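Local coordinates for protein taurine dioxygenase (Burkholderia ambifaria, PDB 5VN6) that probably acts as an iron-dependent taurine dioxygenase of the TfdA family, although its metal site holds a magnesium ion in this crystal, at residues A[157-162]-A[209-214]. Residues are numbered along the deposited sequence; the frame is centred on the assembly and turned at random.
Sequences RARHSI and HFTNFH
N212 closes this strand pairing with its side chain: the amide oxygen OD1 takes the backbone N-H of R157 at 2.8 Å, standing in for a main-chain carbonyl just where 209-214 stops being a strand. The donor lies 25° off the amide plane. With chi1 at 60°, CG of N212 is tucked between its own N and carbonyl carbon, which turns the amide back toward 157-162; ND2 then reaches D155 O, so both ends of the amide hold the chain entering that strand. Next comes the ladder itself. T211 N donates to R157 O at 3.0 Å, and R159 N to H209 O at 3.1 Å. Between these bonds A158 and F210 form an antiparallel non-hydrogen-bonded pair, and F210 CA adds a CH...O contact to R157 O.

On one face of the sheet A158 CB approaches F210 CD1 obliquely, at 3.9 Å, while R157 O lies at the edge of that ring. On the other face the extended R159 chain crosses T211 at about a right angle, its NE 3.6 Å from the methyl CG2, and R159 CB meets H209 CE1 more loosely. E186 gathers the polar ends here, salt-bridged to R157 NE and hydrogen-bonded to T211 OG1, while R159 NH1 goes to D184 O.

In the fold, this is one of the two outer pairings of a small antiparallel sheet, away from the metal site: 207-210 forms one border, 157-160 lies between it and 185-192, and F210 packs against L232, L233 and L236 of helix 228-237.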
loop_
_atom_site.group_PDB
_atom_site.type_symbol
_atom_site.label_atom_id
_atom_site.label_comp_id
_atom_site.label_asym_id
_atom_site.label_seq_id
_atom_site.Cartn_x
_atom_site.Cartn_y
_atom_site.Cartn_z
ATOM N N ARG A 157 10.382 -11.925 -21.851
ATOM C CA ARG A 157 9.238 -12.777 -21.571
ATOM C C ARG A 157 9.540 -13.520 -20.279
ATOM O O ARG A 157 10.702 -13.694 -19.905
ATOM C CB ARG A 157 8.957 -13.762 -22.717
ATOM C CG ARG A 157 8.873 -13.077 -24.076
ATOM C CD ARG A 157 8.649 -14.038 -25.271
ATOM N NE ARG A 157 7.429 -14.822 -25.142
ATOM C CZ ARG A 157 6.207 -14.319 -25.314
ATOM N NH1 ARG A 157 6.054 -13.030 -25.605
ATOM N NH2 ARG A 157 5.136 -15.093 -25.179
ATOM N N ALA A 158 8.491 -13.959 -19.589
ATOM C CA ALA A 158 8.677 -14.541 -18.263
ATOM C C ALA A 158 7.584 -15.567 -18.014
ATOM O O ALA A 158 6.530 -15.530 -18.653
ATOM C CB ALA A 158 8.657 -13.456 -17.181
ATOM N N ARG A 159 7.834 -16.487 -17.078
ATOM C CA ARG A 159 6.894 -17.569 -16.797
ATOM C C ARG A 159 6.162 -17.346 -15.473
ATOM O O ARG A 159 6.750 -16.845 -14.504
ATOM C CB ARG A 159 7.593 -18.932 -16.824
ATOM C CG ARG A 159 7.663 -19.481 -18.270
ATOM C CD ARG A 159 8.226 -20.890 -18.417
ATOM N NE ARG A 159 8.606 -21.136 -19.808
ATOM C CZ ARG A 159 7.762 -21.468 -20.787
ATOM N NH1 ARG A 159 6.472 -21.625 -20.547
ATOM N NH2 ARG A 159 8.211 -21.647 -22.018
ATOM N N HIS A 160 4.867 -17.693 -15.469
ATOM C CA HIS A 160 3.950 -17.533 -14.339
ATOM C C HIS A 160 3.447 -18.907 -13.934
ATOM O O HIS A 160 2.886 -19.628 -14.766
ATOM C CB HIS A 160 2.762 -16.653 -14.715
ATOM C CG HIS A 160 3.145 -15.321 -15.267
ATOM N ND1 HIS A 160 2.625 -14.145 -14.776
ATOM C CD2 HIS A 160 3.997 -14.973 -16.261
ATOM C CE1 HIS A 160 3.128 -13.129 -15.452
ATOM N NE2 HIS A 160 3.977 -13.600 -16.349
ATOM N N SER A 161 3.629 -19.267 -12.669
ATOM C CA SER A 161 3.541 -20.664 -12.270
ATOM C C SER A 161 2.471 -20.866 -11.212
ATOM O O SER A 161 2.499 -20.218 -10.165
ATOM C CB SER A 161 4.897 -21.164 -11.743
ATOM O OG SER A 161 4.746 -22.405 -11.092
ATOM N N ILE A 162 1.552 -21.801 -11.461
ATOM C CA ILE A 162 0.682 -22.190 -10.362
ATOM C C ILE A 162 1.398 -23.216 -9.495
ATOM O O ILE A 162 1.127 -23.314 -8.287
ATOM C CB ILE A 162 -0.675 -22.714 -10.866
ATOM C CG1 ILE A 162 -1.659 -22.803 -9.699
ATOM C CG2 ILE A 162 -0.528 -24.105 -11.489
ATOM C CD1 ILE A 162 -3.083 -23.064 -10.112
ATOM N N HIS A 209 10.520 -16.263 -13.222
ATOM C CA HIS A 209 11.789 -15.849 -13.817
ATOM C C HIS A 209 11.589 -15.451 -15.275
ATOM O O HIS A 209 10.605 -15.839 -15.914
ATOM C CB HIS A 209 12.820 -16.972 -13.739
ATOM C CG HIS A 209 12.461 -18.164 -14.571
ATOM N ND1 HIS A 209 11.378 -18.966 -14.279
ATOM C CD2 HIS A 209 13.027 -18.683 -15.688
ATOM C CE1 HIS A 209 11.296 -19.936 -15.177
ATOM N NE2 HIS A 209 12.286 -19.788 -16.042
ATOM N N PHE A 210 12.568 -14.698 -15.795
ATOM C CA PHE A 210 12.646 -14.403 -17.221
ATOM C C PHE A 210 13.182 -15.619 -17.959
ATOM O O PHE A 210 14.090 -16.299 -17.473
ATOM C CB PHE A 210 13.582 -13.220 -17.507
ATOM C CG PHE A 210 13.194 -11.942 -16.830
ATOM C CD1 PHE A 210 11.957 -11.336 -17.080
ATOM C CD2 PHE A 210 14.080 -11.317 -15.962
ATOM C CE1 PHE A 210 11.620 -10.131 -16.446
ATOM C CE2 PHE A 210 13.748 -10.122 -15.314
ATOM C CZ PHE A 210 12.529 -9.529 -15.561
ATOM N N THR A 211 12.646 -15.864 -19.157
ATOM C CA THR A 211 13.099 -16.978 -19.981
ATOM C C THR A 211 14.090 -16.575 -21.059
ATOM O O THR A 211 14.801 -17.444 -21.576
ATOM C CB THR A 211 11.912 -17.667 -20.664
ATOM O OG1 THR A 211 11.108 -16.684 -21.329
ATOM C CG2 THR A 211 11.060 -18.452 -19.664
ATOM N N ASN A 212 14.150 -15.293 -21.430
ATOM C CA ASN A 212 14.975 -14.872 -22.560
ATOM C C ASN A 212 15.860 -13.687 -22.186
ATOM O O ASN A 212 16.160 -12.833 -23.028
ATOM C CB ASN A 212 14.108 -14.552 -23.788
ATOM C CG ASN A 212 13.094 -13.426 -23.531
ATOM O OD1 ASN A 212 12.886 -12.974 -22.380
ATOM N ND2 ASN A 212 12.465 -12.955 -24.611
ATOM N N PHE A 213 16.290 -13.641 -20.918
ATOM C CA PHE A 213 17.148 -12.578 -20.410
ATOM C C PHE A 213 18.603 -12.761 -20.827
ATOM O O PHE A 213 19.290 -11.782 -21.144
ATOM C CB PHE A 213 17.039 -12.532 -18.882
ATOM C CG PHE A 213 17.872 -11.459 -18.236
ATOM C CD1 PHE A 213 17.324 -10.209 -17.959
ATOM C CD2 PHE A 213 19.213 -11.700 -17.912
ATOM C CE1 PHE A 213 18.089 -9.216 -17.375
ATOM C CE2 PHE A 213 19.989 -10.713 -17.326
ATOM C CZ PHE A 213 19.424 -9.463 -17.050
ATOM N N HIS A 214 19.101 -13.999 -20.798
ATOM C CA HIS A 214 20.526 -14.256 -20.961
ATOM C C HIS A 214 20.946 -14.061 -22.421
ATOM O O HIS A 214 20.915 -15.006 -23.215
ATOM C CB HIS A 214 20.832 -15.665 -20.447
ATOM C CG HIS A 214 22.280 -15.927 -20.163
ATOM N ND1 HIS A 214 23.288 -15.564 -21.029
ATOM C CD2 HIS A 214 22.877 -16.615 -19.159
ATOM C CE1 HIS A 214 24.452 -15.969 -20.545
ATOM N NE2 HIS A 214 24.229 -16.612 -19.412
#